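Local coordinates for glycosyl hydrolase (Aspergillus fumigatus, PDB 2X8R), which probably acts as a secreted family GH25 lysozyme, hydrolysing the beta-1,4 bonds between N-acetylmuramic acid and N-acetylglucosamine in bacterial peptidoglycan, at residues D121-Y126 against R132-Y137; S72-F77 against V116-D121; D141-C146 against G174-W179; F63-K68 against N101-T106; D195-N198 against Q203-K206. One frame throughout, in Å; residues are numbered along the deposited sequence. Where two conformers were deposited one is given.

Contact 1. Residues D121-Y126 against R132-Y137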
# COMPACT_ATOMS: atom_id res chain seq x y z
N ASP A 121 7.63 13.66 3.53
CA ASP A 121 6.64 14.64 3.12
C ASP A 121 5.27 13.99 2.77
O ASP A 121 4.23 14.52 3.15
CB ASP A 121 7.16 15.46 1.96
CG ASP A 121 8.25 16.48 2.40
OD1 ASP A 121 8.48 16.61 3.62
OD2 ASP A 121 8.82 17.20 1.55
N PHE A 122 5.31 12.89 2.01
CA PHE A 122 4.08 12.14 1.71
C PHE A 122 3.39 11.65 2.99
O PHE A 122 2.19 11.90 3.20
CB PHE A 122 4.37 10.94 0.80
CG PHE A 122 3.11 10.26 0.31
CD1 PHE A 122 2.39 9.37 1.13
CD2 PHE A 122 2.62 10.56 -0.97
CE1 PHE A 122 1.21 8.76 0.66
CE2 PHE A 122 1.44 9.97 -1.45
CZ PHE A 122 0.71 9.06 -0.60
N VAL A 123 4.12 10.94 3.83
CA VAL A 123 3.47 10.30 4.97
C VAL A 123 2.99 11.32 6.00
O VAL A 123 1.91 11.17 6.58
CB VAL A 123 4.30 9.13 5.61
CG1 VAL A 123 4.77 8.16 4.54
CG2 VAL A 123 5.48 9.65 6.44
N ASN A 124 3.75 12.40 6.17
CA ASN A 124 3.28 13.43 7.09
C ASN A 124 2.01 14.12 6.60
O ASN A 124 1.12 14.39 7.40
CB ASN A 124 4.38 14.45 7.30
CG ASN A 124 5.51 13.88 8.13
OD1 ASN A 124 5.35 12.86 8.80
ND2 ASN A 124 6.65 14.54 8.11
N GLU A 125 1.94 14.43 5.31
CA GLU A 125 0.73 15.02 4.74
C GLU A 125 -0.46 14.08 4.94
O GLU A 125 -1.58 14.52 5.30
CB GLU A 125 0.89 15.44 3.27
CG GLU A 125 -0.40 16.03 2.64
CD GLU A 125 -0.84 17.39 3.25
OE1 GLU A 125 -0.02 18.13 3.81
OE2 GLU A 125 -2.02 17.71 3.14
N TYR A 126 -0.22 12.78 4.70
CA TYR A 126 -1.28 11.79 4.81
C TYR A 126 -1.81 11.77 6.25
O TYR A 126 -3.02 11.78 6.48
CB TYR A 126 -0.84 10.40 4.33
CG TYR A 126 -2.03 9.49 4.20
CD1 TYR A 126 -2.75 9.38 2.99
CD2 TYR A 126 -2.48 8.79 5.31
CE1 TYR A 126 -3.90 8.55 2.91
CE2 TYR A 126 -3.63 7.97 5.23
CZ TYR A 126 -4.31 7.87 4.03
OH TYR A 126 -5.45 7.12 3.94
N ARG A 132 -4.18 9.20 10.41
CA ARG A 132 -3.55 7.87 10.27
C ARG A 132 -2.22 7.98 9.54
O ARG A 132 -2.10 8.77 8.56
CB ARG A 132 -4.49 6.92 9.51
CG ARG A 132 -5.80 6.54 10.29
CD ARG A 132 -5.54 5.99 11.70
NE ARG A 132 -4.73 4.80 11.57
CZ ARG A 132 -5.17 3.60 11.22
NH1 ARG A 132 -6.47 3.39 11.00
NH2 ARG A 132 -4.29 2.63 11.05
N TRP A 133 -1.23 7.21 10.02
CA TRP A 133 -0.02 7.00 9.24
C TRP A 133 -0.40 6.07 8.09
O TRP A 133 -1.02 5.02 8.32
CB TRP A 133 1.14 6.38 10.09
CG TRP A 133 1.53 7.32 11.18
CD1 TRP A 133 1.22 7.21 12.50
CD2 TRP A 133 2.21 8.59 11.02
NE1 TRP A 133 1.68 8.33 13.19
CE2 TRP A 133 2.28 9.18 12.30
CE3 TRP A 133 2.72 9.30 9.92
CZ2 TRP A 133 2.87 10.43 12.52
CZ3 TRP A 133 3.32 10.56 10.15
CH2 TRP A 133 3.40 11.08 11.43
N PRO A 134 0.01 6.40 6.85
CA PRO A 134 -0.27 5.47 5.75
C PRO A 134 0.60 4.21 5.83
O PRO A 134 1.67 4.25 6.45
CB PRO A 134 0.13 6.26 4.51
CG PRO A 134 1.16 7.26 4.99
CD PRO A 134 0.82 7.58 6.42
N MET A 135 0.19 3.12 5.16
CA MET A 135 1.07 1.95 5.04
C MET A 135 2.15 2.25 3.99
O MET A 135 1.89 3.08 3.09
CB MET A 135 0.29 0.70 4.64
CG MET A 135 -0.98 0.62 5.46
SD MET A 135 -1.72 -1.05 5.45
CE MET A 135 -2.36 -1.01 3.80
N ILE A 136 3.35 1.71 4.17
CA ILE A 136 4.41 1.87 3.17
C ILE A 136 4.64 0.49 2.55
O ILE A 136 4.92 -0.49 3.28
CB ILE A 136 5.73 2.43 3.79
CG1 ILE A 136 5.53 3.92 4.18
CG2 ILE A 136 6.94 2.19 2.83
CD1 ILE A 136 6.76 4.55 4.91
N TYR A 137 4.47 0.44 1.23
CA TYR A 137 4.71 -0.78 0.45
C TYR A 137 6.03 -0.65 -0.30
O TYR A 137 6.23 0.29 -1.08
CB TYR A 137 3.55 -1.02 -0.57
CG TYR A 137 3.85 -2.06 -1.65
CD1 TYR A 137 4.36 -1.67 -2.88
CD2 TYR A 137 3.62 -3.41 -1.42
CE1 TYR A 137 4.64 -2.59 -3.87
CE2 TYR A 137 3.87 -4.36 -2.41
CZ TYR A 137 4.39 -3.94 -3.64
OH TYR A 137 4.65 -4.84 -4.66
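This is apolar helix-on-strand packing, in which Val123 and Tyr126 of helix 112-130 clasp Pro134 just before strand 135-138. Val123 CB lies 3.7 Å from Pro134 CG, and the two side chains cross at about a right angle. CG1 of Val123 also reaches forward to Ile136 CD1 at 4.1 Å. Tyr126 offers a ring face. Pro134 CB sits over it in a CH-pi contact, 4.1 Å from the centroid of the Tyr126 ring and 27° off the normal. The ring gets there with CG anti to the backbone N (chi1 -169°). Helix and strand belong to one beta-alpha-beta unit, strand 95-97, helix 112-130 and strand 135-138, of the TIM-barrel-type fold. At its edge, the Tyr126 ring meets a carbonyl in plane, with CD2 3.3 Å from Arg132 O. The Tyr126 OH is hydrogen-bonded to Gly83 O and Gly94 N, outside the two segments. Alongside, the edge of Trp133 meets Asn124 OD1, which is 3.4 Å from Trp133 CZ3, while His127 stacks on the same indole.

Contact 2. Residues S72-F77 against V116-D121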
# COMPACT_ATOMS: atom_id res chain seq x y z
N SER A 72 4.18 15.79 -0.50
CA SER A 72 2.91 16.37 -0.07
C SER A 72 1.93 16.54 -1.23
O SER A 72 0.73 16.24 -1.12
CB SER A 72 3.21 17.75 0.56
OG SER A 72 1.98 18.47 0.69
N THR A 73 2.44 16.99 -2.39
CA THR A 73 1.55 17.12 -3.57
C THR A 73 0.85 15.79 -3.91
O THR A 73 -0.39 15.75 -4.14
CB THR A 73 2.31 17.62 -4.76
OG1 THR A 73 2.72 18.97 -4.48
CG2 THR A 73 1.42 17.60 -6.04
N GLN A 74 1.65 14.72 -3.95
CA GLN A 74 1.13 13.41 -4.30
C GLN A 74 0.18 12.86 -3.24
O GLN A 74 -0.84 12.25 -3.60
CB GLN A 74 2.24 12.45 -4.67
CG GLN A 74 2.63 12.78 -6.12
CD GLN A 74 3.75 11.95 -6.66
OE1 GLN A 74 3.71 10.73 -6.60
NE2 GLN A 74 4.75 12.61 -7.25
N ALA A 75 0.50 13.07 -1.96
CA ALA A 75 -0.43 12.76 -0.87
C ALA A 75 -1.79 13.46 -1.06
O ALA A 75 -2.84 12.82 -0.90
CB ALA A 75 0.16 13.08 0.49
N LYS A 76 -1.76 14.76 -1.38
CA LYS A 76 -2.99 15.50 -1.53
C LYS A 76 -3.79 14.96 -2.71
O LYS A 76 -5.01 14.87 -2.63
CB LYS A 76 -2.70 16.98 -1.78
CG LYS A 76 -2.21 17.67 -0.48
CD LYS A 76 -1.94 19.13 -0.71
CE LYS A 76 -1.99 19.88 0.64
NZ LYS A 76 -1.20 21.16 0.66
N PHE A 77 -3.11 14.60 -3.80
CA PHE A 77 -3.80 14.11 -4.98
C PHE A 77 -4.46 12.75 -4.66
O PHE A 77 -5.65 12.53 -4.97
CB PHE A 77 -2.81 14.00 -6.14
CG PHE A 77 -3.40 13.40 -7.39
CD1 PHE A 77 -4.52 13.97 -8.02
CD2 PHE A 77 -2.79 12.29 -7.97
CE1 PHE A 77 -5.06 13.40 -9.21
CE2 PHE A 77 -3.29 11.72 -9.16
CZ PHE A 77 -4.43 12.28 -9.79
N VAL A 116 14.37 10.17 1.24
CA VAL A 116 13.84 10.10 2.60
C VAL A 116 12.93 11.33 2.88
O VAL A 116 11.84 11.20 3.46
CB VAL A 116 14.99 9.92 3.59
CG1 VAL A 116 14.54 10.19 5.06
CG2 VAL A 116 15.61 8.49 3.39
N ALA A 117 13.35 12.50 2.41
CA ALA A 117 12.56 13.71 2.60
C ALA A 117 11.21 13.62 1.86
O ALA A 117 10.16 14.01 2.40
CB ALA A 117 13.37 14.96 2.09
N TRP A 118 11.27 13.10 0.64
CA TRP A 118 10.05 12.94 -0.19
C TRP A 118 9.06 12.01 0.54
O TRP A 118 7.90 12.38 0.71
CB TRP A 118 10.39 12.36 -1.58
CG TRP A 118 9.25 12.44 -2.54
CD1 TRP A 118 9.07 13.38 -3.51
CD2 TRP A 118 8.16 11.52 -2.66
NE1 TRP A 118 7.89 13.14 -4.19
CE2 TRP A 118 7.32 11.99 -3.71
CE3 TRP A 118 7.80 10.34 -1.98
CZ2 TRP A 118 6.13 11.34 -4.09
CZ3 TRP A 118 6.59 9.66 -2.36
CH2 TRP A 118 5.79 10.16 -3.41
N ILE A 119 9.54 10.87 1.01
CA ILE A 119 8.65 9.91 1.71
C ILE A 119 8.12 10.50 3.02
O ILE A 119 6.93 10.37 3.32
CB ILE A 119 9.34 8.51 1.93
CG1 ILE A 119 9.80 7.91 0.60
CG2 ILE A 119 8.38 7.49 2.63
CD1 ILE A 119 10.87 6.81 0.79
N HIS A 120 8.99 11.17 3.79
CA HIS A 120 8.49 11.88 4.97
C HIS A 120 7.40 12.90 4.60
O HIS A 120 6.34 12.97 5.25
CB HIS A 120 9.65 12.53 5.72
CG HIS A 120 10.29 11.65 6.74
ND1 HIS A 120 11.64 11.37 6.76
CD2 HIS A 120 9.76 11.01 7.81
CE1 HIS A 120 11.92 10.60 7.80
NE2 HIS A 120 10.79 10.36 8.45
N ASP A 121 7.63 13.66 3.53
CA ASP A 121 6.64 14.64 3.12
C ASP A 121 5.27 13.99 2.77
O ASP A 121 4.23 14.52 3.15
CB ASP A 121 7.16 15.46 1.96
CG ASP A 121 8.25 16.48 2.40
OD1 ASP A 121 8.48 16.61 3.62
OD2 ASP A 121 8.82 17.20 1.55
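Gln74 OE1 accepts a hydrogen bond from His62 NE2 and also lies 3.5 Å from Trp118 CZ2, at the edge of the indole and near its plane. The contact joins two neighbouring helices on the outside of the TIM-barrel-type fold, 71-79 and 112-130. The Gln74 side chain runs straight beyond CG (chi2 179°) and crosses the indole at about a right angle. Its amide plane stands 69° from the ring plane. CD of Gln74, in the plane of the indole, is 3.6 Å from Trp118 CZ2. The pair is held by packing, and its polar atoms have partners outside the two segments. Gln74 NE2 donates to Ser69 OG and to Arg65 O. Trp118 NE1 donates to Ser69 O. With both ends of the amide engaged, its flip is probably fixed. Ser69 thus ties down both side chains, one through its hydroxyl and one through its carbonyl. A chi1 of -168° carries the Trp118 ring out toward Gln74. Pro66 and Ala64 also pack on the indole. One turn farther along helix 112-130, the backbones approach more loosely: Ser72 N is 3.9 Å from Asp121 O.

Contact 3. Residues D141-C146 against G174-W179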
# COMPACT_ATOMS: atom_id res chain seq x y z
N ASP A 141 15.13 -4.65 -0.81
CA ASP A 141 16.15 -4.28 -1.78
C ASP A 141 15.98 -2.82 -2.18
O ASP A 141 16.95 -2.04 -2.19
CB ASP A 141 16.04 -5.15 -3.04
CG ASP A 141 16.84 -4.57 -4.18
OD1 ASP A 141 18.06 -4.80 -4.17
OD2 ASP A 141 16.27 -3.83 -5.02
N TRP A 142 14.74 -2.43 -2.51
CA TRP A 142 14.53 -1.06 -2.94
C TRP A 142 14.80 -0.06 -1.80
O TRP A 142 15.49 0.94 -1.98
CB TRP A 142 13.10 -0.91 -3.46
CG TRP A 142 12.93 0.49 -4.13
CD1 TRP A 142 13.05 0.78 -5.45
CD2 TRP A 142 12.62 1.72 -3.47
NE1 TRP A 142 12.82 2.14 -5.66
CE2 TRP A 142 12.59 2.74 -4.46
CE3 TRP A 142 12.40 2.08 -2.12
CZ2 TRP A 142 12.31 4.10 -4.15
CZ3 TRP A 142 12.15 3.42 -1.80
CH2 TRP A 142 12.10 4.42 -2.82
N TRP A 143 14.28 -0.36 -0.60
CA TRP A 143 14.46 0.49 0.55
C TRP A 143 15.95 0.68 0.85
O TRP A 143 16.39 1.80 1.16
CB TRP A 143 13.75 -0.09 1.78
CG TRP A 143 13.53 0.92 2.84
CD1 TRP A 143 14.26 1.07 3.99
CD2 TRP A 143 12.55 1.96 2.85
NE1 TRP A 143 13.78 2.15 4.73
CE2 TRP A 143 12.71 2.69 4.07
CE3 TRP A 143 11.52 2.33 1.97
CZ2 TRP A 143 11.90 3.78 4.41
CZ3 TRP A 143 10.70 3.42 2.34
CH2 TRP A 143 10.90 4.13 3.55
N ASN A 144 16.72 -0.40 0.71
CA ASN A 144 18.14 -0.29 0.92
C ASN A 144 18.78 0.60 -0.14
O ASN A 144 19.51 1.55 0.22
CB ASN A 144 18.77 -1.66 0.92
CG ASN A 144 20.24 -1.59 1.24
OD1 ASN A 144 20.61 -1.17 2.34
ND2 ASN A 144 21.10 -1.93 0.25
N ARG A 145 18.47 0.34 -1.41
CA ARG A 145 19.13 1.09 -2.49
C ARG A 145 18.74 2.55 -2.50
O ARG A 145 19.60 3.43 -2.67
CB ARG A 145 18.86 0.49 -3.87
CG ARG A 145 19.48 1.32 -5.04
CD ARG A 145 19.22 0.62 -6.38
NE ARG A 145 19.72 -0.76 -6.33
CZ ARG A 145 18.97 -1.86 -6.19
NH1 ARG A 145 17.64 -1.78 -6.14
NH2 ARG A 145 19.58 -3.05 -6.14
N CYS A 146 17.44 2.83 -2.33
CA CYS A 146 17.00 4.19 -2.61
C CYS A 146 16.88 5.10 -1.40
O CYS A 146 16.74 6.31 -1.57
CB CYS A 146 15.68 4.14 -3.39
SG CYS A 146 15.83 3.38 -5.04
N GLY A 174 14.85 -1.04 7.20
CA GLY A 174 14.68 0.13 8.09
C GLY A 174 14.70 -0.24 9.57
O GLY A 174 15.43 -1.14 9.98
N ASP A 175 13.89 0.45 10.36
CA ASP A 175 13.73 0.13 11.78
C ASP A 175 12.41 -0.56 12.05
O ASP A 175 11.94 -0.63 13.21
CB ASP A 175 13.91 1.36 12.73
CG ASP A 175 12.94 2.49 12.42
OD1 ASP A 175 12.04 2.32 11.59
OD2 ASP A 175 13.09 3.58 13.04
N TRP A 176 11.78 -1.09 11.00
CA TRP A 176 10.59 -1.91 11.29
C TRP A 176 10.89 -3.16 12.14
O TRP A 176 11.86 -3.88 11.91
CB TRP A 176 9.88 -2.33 10.01
CG TRP A 176 9.02 -1.25 9.41
CD1 TRP A 176 7.72 -0.95 9.75
CD2 TRP A 176 9.38 -0.36 8.34
NE1 TRP A 176 7.27 0.09 8.97
CE2 TRP A 176 8.25 0.45 8.08
CE3 TRP A 176 10.52 -0.22 7.52
CZ2 TRP A 176 8.23 1.41 7.07
CZ3 TRP A 176 10.54 0.75 6.54
CH2 TRP A 176 9.37 1.57 6.31
N LYS A 177 10.00 -3.43 13.10
CA LYS A 177 10.10 -4.64 13.90
C LYS A 177 9.81 -5.85 13.02
O LYS A 177 10.50 -6.85 13.07
CB LYS A 177 9.07 -4.57 15.03
N THR A 178 8.75 -5.74 12.22
CA THR A 178 8.30 -6.82 11.34
C THR A 178 7.36 -6.21 10.31
O THR A 178 7.13 -5.01 10.34
CB THR A 178 7.65 -8.05 12.12
OG1 THR A 178 7.49 -9.14 11.20
CG2 THR A 178 6.32 -7.67 12.71
N TRP A 179 6.88 -7.00 9.37
CA TRP A 179 5.89 -6.52 8.40
C TRP A 179 4.51 -6.58 9.01
O TRP A 179 4.22 -7.46 9.85
CB TRP A 179 5.97 -7.38 7.12
CG TRP A 179 6.05 -8.89 7.40
CD1 TRP A 179 7.20 -9.63 7.64
CD2 TRP A 179 4.96 -9.82 7.45
NE1 TRP A 179 6.88 -10.94 7.82
CE2 TRP A 179 5.51 -11.09 7.71
CE3 TRP A 179 3.57 -9.72 7.24
CZ2 TRP A 179 4.72 -12.26 7.83
CZ3 TRP A 179 2.77 -10.87 7.36
CH2 TRP A 179 3.35 -12.12 7.64
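Trp176 points the edge of its six-membered ring at a face of Trp143. The pair is T-shaped (edge-to-face), with six-membered centroids 5.3 Å apart and planes at 70°. CZ3 of Trp176 makes the nearest approach, 3.8 Å from Trp143 CE2. CH2 of Trp176 lies 3.9 Å from Trp143 CZ2. Gly174 adds backbone to the same indole, with its N 3.9 Å from Trp143 CD1, oblique to the ring.

Hydrogen bonds beyond the pair pin both indoles. Trp143 NE1 donates to Ala150 O, and Trp176 NE1 donates to Cys157 O. Asn149 OD1 receives Gly174 N and so anchors the start of segment 174-179. Ile136 of strand 135-138 packs against both tryptophans. The contact thus fastens helix 140-147 of the TIM-barrel-type fold to the loop between strands 159-162 and 181-185. Farther out, Cys146 ties the helix to Cys107 by a disulfide. Arg145 NH1 meets Asp141 OD2 at 2.7 Å on the syn side, tilted out of the carboxylate plane, in a salt bridge within the helix. Both buried indole N-H groups have a carbonyl partner, and the weakly positive edge hydrogens of Trp176 probably meet the pi face of Trp143.

Contact 4. Residues F63-K68 against N101-T106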
# COMPACT_ATOMS: atom_id res chain seq x y z
N PHE A 63 0.65 5.05 -6.48
CA PHE A 63 1.96 4.71 -7.00
C PHE A 63 2.82 5.97 -7.06
O PHE A 63 2.58 6.84 -7.88
CB PHE A 63 1.90 4.04 -8.36
CG PHE A 63 3.20 3.49 -8.73
CD1 PHE A 63 4.14 4.26 -9.42
CD2 PHE A 63 3.56 2.22 -8.28
CE1 PHE A 63 5.42 3.74 -9.71
CE2 PHE A 63 4.84 1.72 -8.55
CZ PHE A 63 5.74 2.49 -9.28
N ALA A 64 3.83 6.03 -6.22
CA ALA A 64 4.67 7.18 -6.16
C ALA A 64 5.51 7.38 -7.39
O ALA A 64 6.00 6.46 -7.92
CB ALA A 64 5.56 7.08 -4.99
N ARG A 65 5.70 8.64 -7.77
CA ARG A 65 6.67 9.02 -8.78
C ARG A 65 7.42 10.24 -8.24
O ARG A 65 7.07 11.38 -8.56
CB ARG A 65 5.98 9.36 -10.10
CG ARG A 65 5.49 8.15 -10.87
CD ARG A 65 6.12 8.08 -12.26
NE ARG A 65 5.15 8.37 -13.31
CZ ARG A 65 5.46 8.88 -14.50
NH1 ARG A 65 6.73 9.17 -14.78
NH2 ARG A 65 4.52 9.11 -15.40
N PRO A 66 8.42 10.00 -7.41
CA PRO A 66 9.01 11.07 -6.61
C PRO A 66 9.75 12.14 -7.41
O PRO A 66 10.04 13.12 -6.88
CB PRO A 66 9.96 10.33 -5.65
CG PRO A 66 9.27 9.05 -5.50
CD PRO A 66 8.72 8.71 -6.83
N ASP A 67 10.12 11.84 -8.64
CA ASP A 67 10.73 12.83 -9.53
C ASP A 67 9.74 13.89 -10.07
O ASP A 67 10.18 14.95 -10.62
CB ASP A 67 11.48 12.13 -10.68
CG ASP A 67 10.60 11.21 -11.53
OD1 ASP A 67 9.66 10.55 -11.04
OD2 ASP A 67 10.89 11.11 -12.75
N LYS A 68 8.44 13.67 -9.89
CA LYS A 68 7.43 14.52 -10.57
C LYS A 68 6.89 15.66 -9.71
O LYS A 68 6.27 16.63 -10.24
CB LYS A 68 6.25 13.68 -11.07
CG LYS A 68 6.59 12.68 -12.17
CD LYS A 68 7.20 13.40 -13.40
CE LYS A 68 7.72 12.36 -14.39
NZ LYS A 68 8.37 13.01 -15.58
N ASN A 101 11.04 2.22 -10.08
CA ASN A 101 10.58 3.15 -11.11
C ASN A 101 10.35 2.42 -12.43
O ASN A 101 11.31 1.99 -13.07
CB ASN A 101 11.62 4.23 -11.29
CG ASN A 101 11.20 5.31 -12.31
OD1 ASN A 101 10.07 5.33 -12.74
ND2 ASN A 101 12.12 6.25 -12.62
N PRO A 102 9.09 2.35 -12.88
CA PRO A 102 8.79 1.63 -14.11
C PRO A 102 9.25 2.43 -15.32
O PRO A 102 9.18 1.92 -16.44
CB PRO A 102 7.25 1.49 -14.10
CG PRO A 102 6.81 1.93 -12.73
CD PRO A 102 7.86 2.87 -12.23
N TYR A 103 9.73 3.65 -15.11
CA TYR A 103 10.02 4.53 -16.23
C TYR A 103 11.52 4.63 -16.52
O TYR A 103 11.90 5.44 -17.32
CB TYR A 103 9.31 5.89 -16.07
CG TYR A 103 7.82 5.62 -15.87
CD1 TYR A 103 7.04 5.11 -16.91
CD2 TYR A 103 7.23 5.71 -14.60
CE1 TYR A 103 5.69 4.78 -16.71
CE2 TYR A 103 5.87 5.39 -14.39
CZ TYR A 103 5.11 4.94 -15.45
OH TYR A 103 3.78 4.63 -15.24
N GLY A 104 12.33 3.78 -15.89
CA GLY A 104 13.73 3.55 -16.33
C GLY A 104 14.84 4.43 -15.78
O GLY A 104 15.92 4.52 -16.37
N ALA A 105 14.63 5.05 -14.62
CA ALA A 105 15.68 5.83 -13.95
C ALA A 105 15.76 5.33 -12.52
O ALA A 105 14.80 5.48 -11.77
CB ALA A 105 15.33 7.32 -13.99
N THR A 106 16.90 4.74 -12.14
CA THR A 106 17.05 4.21 -10.77
C THR A 106 16.86 5.25 -9.65
O THR A 106 17.41 6.36 -9.69
CB THR A 106 18.32 3.27 -10.61
OG1 THR A 106 18.78 3.28 -9.25
CG2 THR A 106 19.41 3.68 -11.55
O HOH W 1 11.80 8.39 -14.45
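Two type I beta turns, Arg65 to Lys68 and Asn101 to Gly104, come within 7.4 Å at the CA atoms of Arg65 and Asn101. Arg65 lays its guanidinium over a face of the Tyr103 ring in a cation-pi contact. CZ of Arg65 is 3.9 Å from the centroid of the Tyr103 ring, and the two planes are 35° apart. The touch is off centre, with NE of Arg65 3.3 Å from Tyr103 CE2. Bends at chi2 (-121°) and chi3 (-110°) swing the arginine chain over the ring. Pro102 CB covers the opposite face of Tyr103. Beside this pair, CD of Pro102 packs 3.6 Å from Phe63 CE1.

The loops follow strands 57-63 and 95-97, at the C-terminal ends of barrel strands, where active sites of TIM-barrel-type folds lie. Glu35 OE2 bonds to Tyr103 OH and makes a long, weak ion pair with Arg65. Asn101 braces its own loop. Its OD1 accepts from Tyr103 N at 2.9 Å, an Asx turn. Its ND2 donates to Ala105 O at 2.9 Å, on a lone pair. A water accepts from Asn101 ND2 at 2.8 Å and gives a weak bond to Asp67 OD2.

Contact 5. Residues D195-N198 against Q203-K206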
# COMPACT_ATOMS: atom_id res chain seq x y z
N ASP A 195 -1.69 -11.06 -0.72
CA ASP A 195 -1.19 -10.40 0.49
C ASP A 195 -1.60 -11.14 1.74
O ASP A 195 -2.64 -11.77 1.76
CB ASP A 195 -1.75 -8.99 0.62
CG ASP A 195 -1.27 -8.10 -0.46
OD1 ASP A 195 -0.07 -7.83 -0.48
OD2 ASP A 195 -2.09 -7.71 -1.32
N LYS A 196 -0.76 -11.08 2.76
CA LYS A 196 -1.06 -11.74 4.05
C LYS A 196 -0.90 -10.76 5.19
O LYS A 196 0.18 -10.21 5.39
CB LYS A 196 -0.07 -12.90 4.28
CG LYS A 196 -0.09 -13.91 3.16
CD LYS A 196 -1.45 -14.51 2.98
CE LYS A 196 -1.50 -15.98 3.43
NZ LYS A 196 -0.89 -16.84 2.39
N PHE A 197 -1.95 -10.54 5.97
CA PHE A 197 -1.84 -9.66 7.11
C PHE A 197 -1.25 -10.44 8.28
O PHE A 197 -1.64 -11.59 8.48
CB PHE A 197 -3.23 -9.09 7.46
CG PHE A 197 -3.27 -8.44 8.81
CD1 PHE A 197 -2.85 -7.11 8.99
CD2 PHE A 197 -3.69 -9.16 9.93
CE1 PHE A 197 -2.84 -6.51 10.27
CE2 PHE A 197 -3.66 -8.57 11.23
CZ PHE A 197 -3.22 -7.24 11.38
N ASN A 198 -0.38 -9.81 9.06
CA ASN A 198 0.35 -10.51 10.16
C ASN A 198 -0.49 -10.49 11.43
O ASN A 198 -0.36 -9.58 12.26
CB ASN A 198 1.68 -9.80 10.39
CG ASN A 198 2.73 -10.66 11.11
OD1 ASN A 198 2.43 -11.71 11.70
ND2 ASN A 198 3.96 -10.18 11.09
N GLN A 203 -6.89 -8.13 14.97
CA GLN A 203 -5.81 -7.15 14.77
C GLN A 203 -5.92 -6.45 13.43
O GLN A 203 -5.52 -5.28 13.31
CB GLN A 203 -4.44 -7.81 14.93
CG GLN A 203 -4.15 -8.15 16.40
CD GLN A 203 -4.21 -6.92 17.31
OE1 GLN A 203 -3.42 -5.98 17.19
NE2 GLN A 203 -5.17 -6.92 18.22
N LEU A 204 -6.41 -7.16 12.42
CA LEU A 204 -6.69 -6.49 11.15
C LEU A 204 -7.75 -5.38 11.33
O LEU A 204 -7.57 -4.23 10.83
CB LEU A 204 -7.11 -7.49 10.06
CG LEU A 204 -7.60 -6.95 8.71
CD1 LEU A 204 -6.50 -6.10 8.10
CD2 LEU A 204 -7.93 -8.14 7.82
N ARG A 205 -8.85 -5.69 12.03
CA ARG A 205 -9.85 -4.62 12.30
C ARG A 205 -9.25 -3.41 13.07
O ARG A 205 -9.72 -2.28 12.90
CB ARG A 205 -11.07 -5.19 13.04
CG ARG A 205 -11.83 -6.16 12.14
CD ARG A 205 -13.30 -6.42 12.59
NE ARG A 205 -13.89 -7.54 11.86
CZ ARG A 205 -14.41 -7.47 10.63
NH1 ARG A 205 -14.43 -6.33 9.94
NH2 ARG A 205 -14.92 -8.57 10.08
N LYS A 206 -8.24 -3.65 13.91
CA LYS A 206 -7.55 -2.56 14.61
C LYS A 206 -6.68 -1.75 13.64
O LYS A 206 -6.56 -0.53 13.78
CB LYS A 206 -6.66 -3.08 15.74
CG LYS A 206 -7.37 -3.57 16.99
CD LYS A 206 -6.31 -3.70 18.11
CE LYS A 206 -6.76 -4.52 19.31
NZ LYS A 206 -8.20 -4.26 19.61
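Strand 193-198 closes the curled sheet of the barrel-type fold, and the C-terminal helix 201-209 packs against it through Phe197 and Leu204. The two side chains meet obliquely. Leu204 CB stands over a face of the phenyl ring in a CH-pi contact, 3.9 Å from the centroid of the Phe197 ring and 15° off its normal. CA of Leu204 lies over the same ring, toward the rim. The backbone N of Leu204 comes closer still, 3.3 Å from Phe197 CE2. The peptide link between Gln203 and Leu204 therefore packs on the ring along with the leucine side chain. Farther along the leucine, CD1 of Leu204 reaches 3.9 Å from Phe197 CD1. At chi1 166° the phenyl group extends from the strand to the helix. Gln203 contributes near its main chain, with CB in plane at the ring edge, 3.8 Å from Phe197 CZ. Beyond CB the glutamine chain bends (chi2 -58°) and its amide leads away from the strand. The contact is apolar apart from the peptide atoms near the ring.

On the strand side, backbone hydrogen bonds join Phe197 to Val4 of strand 3-9 and Asn198 to Thr180, next to strand 181-185. Val4, and Phe28 of strand 26-35, touch both Phe197 and Leu204, so the helix packs against strands 3-9, 26-35 and 193-198 together.

In the fold
Contacts 1 and 2 share helix 112-130 and Asp121, with centres 8 Å apart. Phe122 and Glu125 of that helix touch Ala75 of helix 71-79. Contact 4 is joined to contact 2 by the Gln74 amide, and their segments alternate along the chain. Contact 3 follows contact 1 in sequence and touches it through strand 135-138. Ile119 of contact 2 also reaches Trp143. Contact 5 comes last, about 29 Å from contact 4 between centres and on the opposite side of the chain's centre. It joins contact 3 through Trp179 O and Asn198 ND2. Contacts 1 and 5 reach one curled sheet, so outer helices and loops are fastened around a single barrel-type domain.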